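Local coordinates for phage-like element PBSX protein XkdH (Bacillus subtilis, PDB 3F3B), which is of unknown function but belongs to a prophage-encoded family grouped with phage barrel proteins, consistent with a role in the PBSX phage-like particle, at residues I8-E16 with D81-W90; N92-P100 with V110-L118. All coordinates share one frame; numbering follows the deposited sequence.

Interaction 1. Residues I8-E16 with D81-W90; sequences IHRCDIYHE and DIRVNDKIIW. With PO4 (phosphate ion), chain B.
An antiparallel strand pair in the curled, all-beta sheet brings Ile13 opposite Ile88, with Asp12-Ile89 and Tyr14-Lys87 as the hydrogen-bonded pairs on either side. The segment axes of 9-14 and 87-90 approach to 4.4 Å with their directions 152° apart, and each hydrogen-bonded pair exchanges two backbone bonds. Ile13 and Ile88 lie side by side, CG1 against CG2 at 4.0 Å, on the face where Phe76 of strand 66-77 also touches Ile13. On the other face the Lys87 chain, bent at its third torsion (66°), lays CE over the Tyr14 ring toward its rim and holds NZ 4.7 Å from the ring centroid, close to the normal: a cation-pi contact with a CH-pi contact beneath it.

Beyond the paired strands, residues 83-86 make a type II beta turn that delivers Asp86 to His15. His15 ND1 donates to Asp86 OD1 over 2.6 Å, within the imidazole plane, while Arg83 N binds Asp86 OD2; the exact placement of this carboxylate is less sure. The Arg83 guanidinium lies flat on one face of the same imidazole, planes 14° apart and centres 3.7 Å apart. Its own orientation is fixed side-on by Asp81, NE to OD1 and NH2 to OD2. Held over a face and at ND1, this imidazole is probably restrained in both tilt and rotation.

At the far end Trp90 CZ2 sits over a face of the His9 ring, the five-membered ring of Trp90 inclined obliquely to it. His9 ND1 and Trp90 NE1 (2.8 Å) both donate to O4 of a phosphate ion, probably from the crystallisation liquor, whose O3 accepts from Arg10 N at 2.7 Å.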
loop_
_atom_site.group_PDB
_atom_site.type_symbol
_atom_site.label_atom_id
_atom_site.label_comp_id
_atom_site.label_asym_id
_atom_site.label_seq_id
_atom_site.Cartn_x
_atom_site.Cartn_y
_atom_site.Cartn_z
ATOM N N ILE A 8 14.471 2.281 10.346
ATOM C CA ILE A 8 13.035 2.149 10.559
ATOM C C ILE A 8 12.264 3.331 9.959
ATOM O O ILE A 8 12.583 4.485 10.220
ATOM C CB ILE A 8 12.702 2.068 12.083
ATOM C CG1 ILE A 8 12.720 0.616 12.570
ATOM C CG2 ILE A 8 11.334 2.664 12.358
ATOM C CD1 ILE A 8 14.016 -0.115 12.318
ATOM N N HIS A 9 11.253 3.036 9.149
ATOM C CA HIS A 9 10.426 4.080 8.561
ATOM C C HIS A 9 9.036 4.022 9.194
ATOM O O HIS A 9 8.708 3.084 9.912
ATOM C CB HIS A 9 10.317 3.894 7.047
ATOM C CG HIS A 9 11.627 3.997 6.334
ATOM N ND1 HIS A 9 12.444 5.104 6.436
ATOM C CD2 HIS A 9 12.267 3.132 5.515
ATOM C CE1 HIS A 9 13.530 4.915 5.708
ATOM N NE2 HIS A 9 13.447 3.727 5.138
ATOM N N ARG A 10 8.225 5.037 8.943
ATOM C CA ARG A 10 6.875 5.083 9.498
ATOM C C ARG A 10 5.890 5.346 8.380
ATOM O O ARG A 10 6.092 6.247 7.571
ATOM C CB ARG A 10 6.755 6.197 10.546
ATOM C CG ARG A 10 7.640 5.992 11.754
ATOM C CD ARG A 10 7.170 4.800 12.559
ATOM N NE ARG A 10 8.133 4.435 13.594
ATOM C CZ ARG A 10 7.800 3.919 14.770
ATOM N NH1 ARG A 10 6.522 3.714 15.075
ATOM N NH2 ARG A 10 8.745 3.598 15.641
ATOM N N CYS A 11 4.821 4.560 8.340
ATOM C CA CYS A 11 3.807 4.733 7.312
ATOM C C CYS A 11 2.400 4.560 7.874
ATOM O O CYS A 11 2.207 4.018 8.967
ATOM C CB CYS A 11 4.020 3.715 6.191
ATOM S SG CYS A 11 3.719 2.005 6.704
ATOM N N ASP A 12 1.422 5.050 7.124
ATOM C CA ASP A 12 0.026 4.896 7.497
ATOM C C ASP A 12 -0.498 3.858 6.525
ATOM O O ASP A 12 -0.107 3.844 5.358
ATOM C CB ASP A 12 -0.743 6.200 7.322
ATOM C CG ASP A 12 -0.341 7.245 8.332
ATOM O OD1 ASP A 12 0.132 6.860 9.428
ATOM O OD2 ASP A 12 -0.516 8.446 8.034
ATOM N N ILE A 13 -1.376 2.990 7.002
ATOM C CA ILE A 13 -1.922 1.941 6.168
ATOM C C ILE A 13 -3.439 2.079 6.023
ATOM O O ILE A 13 -4.139 2.387 6.985
ATOM C CB ILE A 13 -1.573 0.562 6.770
ATOM C CG1 ILE A 13 -0.063 0.470 7.013
ATOM C CG2 ILE A 13 -1.986 -0.540 5.825
ATOM C CD1 ILE A 13 0.383 -0.782 7.775
ATOM N N TYR A 14 -3.930 1.847 4.809
ATOM C CA TYR A 14 -5.354 1.923 4.489
ATOM C C TYR A 14 -5.761 0.610 3.845
ATOM O O TYR A 14 -5.135 0.166 2.878
ATOM C CB TYR A 14 -5.640 3.038 3.473
ATOM C CG TYR A 14 -5.249 4.431 3.903
ATOM C CD1 TYR A 14 -6.219 5.413 4.114
ATOM C CD2 TYR A 14 -3.908 4.777 4.073
ATOM C CE1 TYR A 14 -5.860 6.710 4.480
ATOM C CE2 TYR A 14 -3.536 6.063 4.441
ATOM C CZ TYR A 14 -4.514 7.027 4.644
ATOM O OH TYR A 14 -4.142 8.299 5.027
ATOM N N HIS A 15 -6.827 0.005 4.354
ATOM C CA HIS A 15 -7.304 -1.249 3.805
ATOM C C HIS A 15 -8.434 -1.041 2.806
ATOM O O HIS A 15 -9.268 -0.151 2.974
ATOM C CB HIS A 15 -7.801 -2.153 4.925
ATOM C CG HIS A 15 -6.779 -2.433 5.975
ATOM N ND1 HIS A 15 -5.466 -2.731 5.675
ATOM C CD2 HIS A 15 -6.886 -2.515 7.320
ATOM C CE1 HIS A 15 -4.810 -2.988 6.790
ATOM N NE2 HIS A 15 -5.648 -2.865 7.803
ATOM N N GLU A 16 -8.455 -1.859 1.760
ATOM C CA GLU A 16 -9.525 -1.778 0.782
ATOM C C GLU A 16 -10.783 -2.173 1.554
ATOM O O GLU A 16 -10.737 -3.053 2.413
ATOM C CB GLU A 16 -9.279 -2.764 -0.367
ATOM C CG GLU A 16 -8.103 -2.397 -1.267
ATOM C CD GLU A 16 -8.443 -1.305 -2.278
ATOM O OE1 GLU A 16 -9.208 -0.377 -1.926
ATOM O OE2 GLU A 16 -7.937 -1.366 -3.423
ATOM N N ASP A 81 -1.539 -5.446 11.076
ATOM C CA ASP A 81 -2.601 -5.974 10.206
ATOM C C ASP A 81 -2.226 -5.616 8.767
ATOM O O ASP A 81 -2.476 -4.498 8.312
ATOM C CB ASP A 81 -3.941 -5.321 10.562
ATOM C CG ASP A 81 -5.130 -5.943 9.829
ATOM O OD1 ASP A 81 -5.020 -6.279 8.629
ATOM O OD2 ASP A 81 -6.201 -6.078 10.458
ATOM N N ILE A 82 -1.623 -6.563 8.059
ATOM C CA ILE A 82 -1.189 -6.342 6.682
ATOM C C ILE A 82 -2.065 -7.114 5.708
ATOM O O ILE A 82 -2.276 -8.314 5.872
ATOM C CB ILE A 82 0.273 -6.796 6.485
ATOM C CG1 ILE A 82 1.182 -6.127 7.530
ATOM C CG2 ILE A 82 0.721 -6.493 5.070
ATOM C CD1 ILE A 82 1.174 -4.615 7.511
ATOM N N ARG A 83 -2.569 -6.419 4.695
ATOM C CA ARG A 83 -3.430 -7.033 3.687
ATOM C C ARG A 83 -2.977 -6.595 2.303
ATOM O O ARG A 83 -2.528 -5.474 2.124
ATOM C CB ARG A 83 -4.882 -6.597 3.892
ATOM C CG ARG A 83 -5.409 -6.820 5.287
ATOM C CD ARG A 83 -6.788 -6.202 5.447
ATOM N NE ARG A 83 -7.157 -6.097 6.853
ATOM C CZ ARG A 83 -8.277 -5.539 7.297
ATOM N NH1 ARG A 83 -9.154 -5.031 6.442
ATOM N NH2 ARG A 83 -8.511 -5.471 8.603
ATOM N N VAL A 84 -3.088 -7.472 1.315
ATOM C CA VAL A 84 -2.675 -7.077 -0.020
ATOM C C VAL A 84 -3.669 -6.041 -0.543
ATOM O O VAL A 84 -4.846 -6.038 -0.168
ATOM C CB VAL A 84 -2.575 -8.293 -0.973
ATOM C CG1 VAL A 84 -2.411 -7.829 -2.404
ATOM C CG2 VAL A 84 -1.372 -9.145 -0.582
ATOM N N ASN A 85 -3.166 -5.150 -1.390
ATOM C CA ASN A 85 -3.947 -4.070 -1.963
ATOM C C ASN A 85 -4.089 -2.972 -0.924
ATOM O O ASN A 85 -4.855 -2.025 -1.102
ATOM C CB ASN A 85 -5.312 -4.565 -2.436
ATOM C CG ASN A 85 -5.201 -5.514 -3.606
ATOM O OD1 ASN A 85 -4.592 -5.192 -4.625
ATOM N ND2 ASN A 85 -5.786 -6.698 -3.467
ATOM N N ASP A 86 -3.348 -3.108 0.172
ATOM C CA ASP A 86 -3.352 -2.086 1.206
ATOM C C ASP A 86 -2.667 -0.886 0.590
ATOM O O ASP A 86 -1.800 -1.047 -0.274
ATOM C CB ASP A 86 -2.494 -2.490 2.405
ATOM C CG ASP A 86 -3.268 -3.199 3.468
ATOM O OD1 ASP A 86 -4.509 -3.312 3.325
ATOM O OD2 ASP A 86 -2.624 -3.639 4.446
ATOM N N LYS A 87 -3.043 0.310 1.026
ATOM C CA LYS A 87 -2.377 1.514 0.546
ATOM C C LYS A 87 -1.558 2.019 1.725
ATOM O O LYS A 87 -2.096 2.214 2.817
ATOM C CB LYS A 87 -3.377 2.597 0.135
ATOM C CG LYS A 87 -2.706 3.943 -0.181
ATOM C CD LYS A 87 -3.674 4.969 -0.765
ATOM C CE LYS A 87 -4.744 5.381 0.236
ATOM N NZ LYS A 87 -5.669 6.382 -0.347
ATOM N N ILE A 88 -0.260 2.197 1.531
ATOM C CA ILE A 88 0.555 2.707 2.618
ATOM C C ILE A 88 1.108 4.060 2.200
ATOM O O ILE A 88 1.459 4.271 1.036
ATOM C CB ILE A 88 1.730 1.761 2.986
ATOM C CG1 ILE A 88 2.799 1.791 1.890
ATOM C CG2 ILE A 88 1.208 0.344 3.212
ATOM C CD1 ILE A 88 4.091 1.091 2.276
ATOM N N ILE A 89 1.154 4.979 3.157
ATOM C CA ILE A 89 1.658 6.319 2.918
ATOM C C ILE A 89 2.972 6.475 3.678
ATOM O O ILE A 89 2.998 6.402 4.909
ATOM C CB ILE A 89 0.682 7.387 3.441
ATOM C CG1 ILE A 89 -0.730 7.152 2.882
ATOM C CG2 ILE A 89 1.209 8.772 3.092
ATOM C CD1 ILE A 89 -0.907 7.490 1.427
ATOM N N TRP A 90 4.060 6.669 2.939
ATOM C CA TRP A 90 5.373 6.858 3.535
ATOM C C TRP A 90 5.954 8.130 2.944
ATOM O O TRP A 90 6.127 8.234 1.729
ATOM C CB TRP A 90 6.286 5.677 3.223
ATOM C CG TRP A 90 7.724 5.942 3.565
ATOM C CD1 TRP A 90 8.253 6.134 4.811
ATOM C CD2 TRP A 90 8.810 6.082 2.641
ATOM N NE1 TRP A 90 9.604 6.386 4.720
ATOM C CE2 TRP A 90 9.972 6.362 3.399
ATOM C CE3 TRP A 90 8.915 6.001 1.244
ATOM C CZ2 TRP A 90 11.226 6.562 2.808
ATOM C CZ3 TRP A 90 10.162 6.199 0.654
ATOM C CH2 TRP A 90 11.302 6.477 1.438
HETATM P P PO4 B . 10.459 8.171 7.846
HETATM O O1 PO4 B . 9.971 9.411 7.183
HETATM O O2 PO4 B . 11.403 8.527 8.937
HETATM O O3 PO4 B . 9.307 7.428 8.411
HETATM O O4 PO4 B . 11.157 7.320 6.851
HETATM O O HOH W 1 3.586 8.434 6.608
HETATM O O HOH W 2 -6.465 -3.907 1.823
HETATM O O HOH W 3 -8.763 -5.171 2.989
#

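Interaction 2. Residues N92-P100 with V110-L118; sequences NHKYILKLP and VVAVRDESL. With PO4 (phosphate ion), chain C.
Lys98 crosses Val113 at about a right angle and then reaches toward Leu118, within the antiparallel pairing of segments 92-100 and 110-118. Its CB lies 4.1 Å from Val113 CG2, and CG presses closer on that same methyl. Successive bends at chi2 (-53°) and chi3 (-70°) then curl the chain, bringing CE to 4.1 Å from Leu118 CD2. NZ meets Leu118 tip to tip, though the high B factors of Leu118 make that end less certain. The backbone beneath is anchored by Lys98 N, which donates to Val111 O at 3.0 Å.

Two residues back from Lys98, Ile96 exchanges two backbone bonds with Val113. Asp115 N closes on Lys94 O nearly straight (168° at the hydrogen) but from above the carbonyl plane, where the strand gives way to the 3-10 segment 115-117. Asp115 OD2 lies against the aliphatic Lys94 CB at 3.3 Å, whereas Lys94 NZ remains 5.2 Å from it, so the charges are near without touching. Lys94 N donates to O2 of a phosphate ion at 3.1 Å, probably another from the crystallisation liquor. On the face opposite Ile96 and Val113, Leu97 CD2 packs on Ala112 CB at 3.9 Å; Leu97 CB also meets Val110 CG2.

This antiparallel pairing lies between two neighbours in the curled sheet: Tyr95 bonds through its backbone to Ile88, and Leu97 to Asn85 and Asp86 at the end of the 83-86 turn, while Val110 and Ala112 bond to Val74 and Phe72 of strand 66-77.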
loop_
_atom_site.group_PDB
_atom_site.type_symbol
_atom_site.label_atom_id
_atom_site.label_comp_id
_atom_site.label_asym_id
_atom_site.label_seq_id
_atom_site.Cartn_x
_atom_site.Cartn_y
_atom_site.Cartn_z
ATOM N N ASN A 92 4.668 11.086 2.470
ATOM C CA ASN A 92 3.756 11.699 1.514
ATOM C C ASN A 92 3.557 10.990 0.186
ATOM O O ASN A 92 2.958 11.554 -0.728
ATOM C CB ASN A 92 4.171 13.145 1.241
ATOM C CG ASN A 92 4.140 13.996 2.483
ATOM O OD1 ASN A 92 3.140 14.023 3.203
ATOM N ND2 ASN A 92 5.236 14.705 2.743
ATOM N N HIS A 93 4.057 9.774 0.048
ATOM C CA HIS A 93 3.835 9.071 -1.206
ATOM C C HIS A 93 2.994 7.828 -0.982
ATOM O O HIS A 93 3.054 7.204 0.081
ATOM C CB HIS A 93 5.155 8.700 -1.881
ATOM C CG HIS A 93 5.876 9.872 -2.470
ATOM N ND1 HIS A 93 6.783 10.626 -1.756
ATOM C CD2 HIS A 93 5.809 10.430 -3.702
ATOM C CE1 HIS A 93 7.246 11.596 -2.524
ATOM N NE2 HIS A 93 6.672 11.499 -3.710
ATOM N N LYS A 94 2.203 7.488 -1.994
ATOM C CA LYS A 94 1.322 6.331 -1.955
ATOM C C LYS A 94 1.977 5.063 -2.510
ATOM O O LYS A 94 2.690 5.098 -3.514
ATOM C CB LYS A 94 0.049 6.640 -2.744
ATOM C CG LYS A 94 -0.749 7.808 -2.165
ATOM C CD LYS A 94 -1.982 8.133 -2.994
ATOM C CE LYS A 94 -2.825 9.202 -2.307
ATOM N NZ LYS A 94 -4.069 9.542 -3.064
ATOM N N TYR A 95 1.729 3.943 -1.843
ATOM C CA TYR A 95 2.263 2.654 -2.266
ATOM C C TYR A 95 1.165 1.620 -2.071
ATOM O O TYR A 95 0.341 1.739 -1.157
ATOM C CB TYR A 95 3.482 2.268 -1.421
ATOM C CG TYR A 95 4.647 3.201 -1.595
ATOM C CD1 TYR A 95 5.517 3.062 -2.674
ATOM C CD2 TYR A 95 4.842 4.269 -0.724
ATOM C CE1 TYR A 95 6.550 3.968 -2.886
ATOM C CE2 TYR A 95 5.875 5.187 -0.928
ATOM C CZ TYR A 95 6.723 5.030 -2.013
ATOM O OH TYR A 95 7.727 5.946 -2.239
ATOM N N ILE A 96 1.138 0.621 -2.943
ATOM C CA ILE A 96 0.150 -0.437 -2.828
ATOM C C ILE A 96 0.888 -1.744 -2.618
ATOM O O ILE A 96 1.893 -1.992 -3.276
ATOM C CB ILE A 96 -0.705 -0.568 -4.104
ATOM C CG1 ILE A 96 -1.334 0.782 -4.449
ATOM C CG2 ILE A 96 -1.804 -1.613 -3.887
ATOM C CD1 ILE A 96 -2.125 1.391 -3.298
ATOM N N LEU A 97 0.407 -2.565 -1.689
ATOM C CA LEU A 97 1.030 -3.864 -1.447
ATOM C C LEU A 97 0.552 -4.780 -2.576
ATOM O O LEU A 97 -0.635 -5.058 -2.696
ATOM C CB LEU A 97 0.615 -4.397 -0.074
ATOM C CG LEU A 97 0.839 -3.371 1.046
ATOM C CD1 LEU A 97 0.654 -4.039 2.394
ATOM C CD2 LEU A 97 2.240 -2.768 0.947
ATOM N N LYS A 98 1.478 -5.245 -3.408
ATOM C CA LYS A 98 1.107 -6.065 -4.555
ATOM C C LYS A 98 1.220 -7.564 -4.390
ATOM O O LYS A 98 0.240 -8.239 -4.073
ATOM C CB LYS A 98 1.917 -5.640 -5.784
ATOM C CG LYS A 98 1.946 -4.129 -6.006
ATOM C CD LYS A 98 0.551 -3.513 -6.035
ATOM C CE LYS A 98 -0.229 -3.907 -7.282
ATOM N NZ LYS A 98 -1.571 -3.256 -7.323
ATOM N N LEU A 99 2.410 -8.094 -4.642
ATOM C CA LEU A 99 2.621 -9.530 -4.530
ATOM C C LEU A 99 2.163 -10.013 -3.158
ATOM O O LEU A 99 1.953 -9.204 -2.247
ATOM C CB LEU A 99 4.099 -9.868 -4.756
ATOM C CG LEU A 99 4.638 -9.606 -6.168
ATOM C CD1 LEU A 99 3.673 -10.211 -7.191
ATOM C CD2 LEU A 99 4.792 -8.113 -6.412
ATOM N N PRO A 100 1.986 -11.337 -3.000
ATOM C CA PRO A 100 1.551 -11.942 -1.738
ATOM C C PRO A 100 2.517 -11.609 -0.616
ATOM O O PRO A 100 3.694 -11.338 -0.867
ATOM C CB PRO A 100 1.554 -13.433 -2.055
ATOM C CG PRO A 100 1.230 -13.464 -3.496
ATOM C CD PRO A 100 2.096 -12.361 -4.048
ATOM N N VAL A 110 6.313 -8.080 2.452
ATOM C CA VAL A 110 5.431 -7.868 1.322
ATOM C C VAL A 110 5.981 -6.753 0.459
ATOM O O VAL A 110 6.556 -5.801 0.974
ATOM C CB VAL A 110 4.017 -7.487 1.810
ATOM C CG1 VAL A 110 4.073 -6.167 2.589
ATOM C CG2 VAL A 110 3.056 -7.399 0.627
ATOM N N VAL A 111 5.803 -6.875 -0.853
ATOM C CA VAL A 111 6.280 -5.877 -1.796
ATOM C C VAL A 111 5.304 -4.711 -1.923
ATOM O O VAL A 111 4.088 -4.905 -2.046
ATOM C CB VAL A 111 6.495 -6.499 -3.205
ATOM C CG1 VAL A 111 6.799 -5.410 -4.222
ATOM C CG2 VAL A 111 7.654 -7.517 -3.161
ATOM N N ALA A 112 5.844 -3.496 -1.872
ATOM C CA ALA A 112 5.039 -2.290 -2.021
ATOM C C ALA A 112 5.430 -1.682 -3.377
ATOM O O ALA A 112 6.602 -1.704 -3.747
ATOM C CB ALA A 112 5.341 -1.319 -0.891
ATOM N N VAL A 113 4.460 -1.158 -4.122
ATOM C CA VAL A 113 4.764 -0.571 -5.419
ATOM C C VAL A 113 4.160 0.824 -5.565
ATOM O O VAL A 113 3.012 1.060 -5.187
ATOM C CB VAL A 113 4.262 -1.486 -6.594
ATOM C CG1 VAL A 113 4.621 -0.865 -7.943
ATOM C CG2 VAL A 113 4.902 -2.862 -6.502
ATOM N N ARG A 114 4.958 1.741 -6.112
ATOM C CA ARG A 114 4.558 3.128 -6.348
ATOM C C ARG A 114 3.147 3.176 -6.922
ATOM O O ARG A 114 2.886 2.659 -8.005
ATOM C CB ARG A 114 5.561 3.781 -7.306
ATOM C CG ARG A 114 5.180 5.142 -7.865
ATOM C CD ARG A 114 6.258 5.618 -8.858
ATOM N NE ARG A 114 5.729 6.479 -9.915
ATOM C CZ ARG A 114 5.359 7.745 -9.741
ATOM N NH1 ARG A 114 5.460 8.311 -8.542
ATOM N NH2 ARG A 114 4.877 8.444 -10.764
ATOM N N ASP A 115 2.242 3.804 -6.184
ATOM C CA ASP A 115 0.846 3.901 -6.586
ATOM C C ASP A 115 0.631 4.339 -8.030
ATOM O O ASP A 115 0.029 3.608 -8.818
ATOM C CB ASP A 115 0.096 4.857 -5.657
ATOM C CG ASP A 115 -1.394 4.567 -5.601
ATOM O OD1 ASP A 115 -1.902 3.877 -6.509
ATOM O OD2 ASP A 115 -2.059 5.033 -4.650
ATOM N N GLU A 116 1.123 5.522 -8.384
ATOM C CA GLU A 116 0.930 6.042 -9.736
ATOM C C GLU A 116 1.646 5.344 -10.885
ATOM O O GLU A 116 1.664 5.861 -12.002
ATOM C CB GLU A 116 1.245 7.540 -9.781
ATOM C CG GLU A 116 0.141 8.399 -9.176
ATOM C CD GLU A 116 0.338 9.878 -9.426
ATOM O OE1 GLU A 116 1.366 10.430 -8.974
ATOM O OE2 GLU A 116 -0.538 10.487 -10.075
ATOM N N SER A 117 2.232 4.178 -10.627
ATOM C CA SER A 117 2.909 3.436 -11.685
ATOM C C SER A 117 2.050 2.225 -12.023
ATOM O O SER A 117 2.406 1.412 -12.876
ATOM C CB SER A 117 4.307 2.977 -11.243
ATOM O OG SER A 117 4.240 1.843 -10.398
ATOM N N LEU A 118 0.915 2.114 -11.334
ATOM C CA LEU A 118 -0.028 1.020 -11.550
ATOM C C LEU A 118 -0.919 1.319 -12.751
ATOM O O LEU A 118 -0.747 2.398 -13.358
ATOM C CB LEU A 118 -0.905 0.811 -10.309
ATOM C CG LEU A 118 -0.397 -0.087 -9.177
ATOM C CD1 LEU A 118 0.939 0.403 -8.661
ATOM C CD2 LEU A 118 -1.426 -0.101 -8.064
HETATM P P PO4 C . 2.241 8.821 -5.690
HETATM O O1 PO4 C . 0.865 8.468 -6.127
HETATM O O2 PO4 C . 2.186 9.475 -4.358
HETATM O O3 PO4 C . 3.065 7.586 -5.604
HETATM O O4 PO4 C . 2.849 9.755 -6.675
#

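In the fold
From the N terminus, strand 9-19 enters first, and interaction 1 waits for residues 81-90 to return after 64 intervening residues, a long loop containing strands 36-38, 45-46, 48-61 and 66-77. The chain then turns directly from strand 87-90 into 93-97, where interaction 2 begins; it closes a much shorter loop of nine residues before 110-118. The two contacts therefore follow in series, neither enclosing nor crossing the other. They are joined because 87-90 and 93-97, one strand from each, are antiparallel neighbours in the sheet. Together they link strands 9-19, 87-90, 93-97 and 107-114 consecutively across one curled antiparallel sheet.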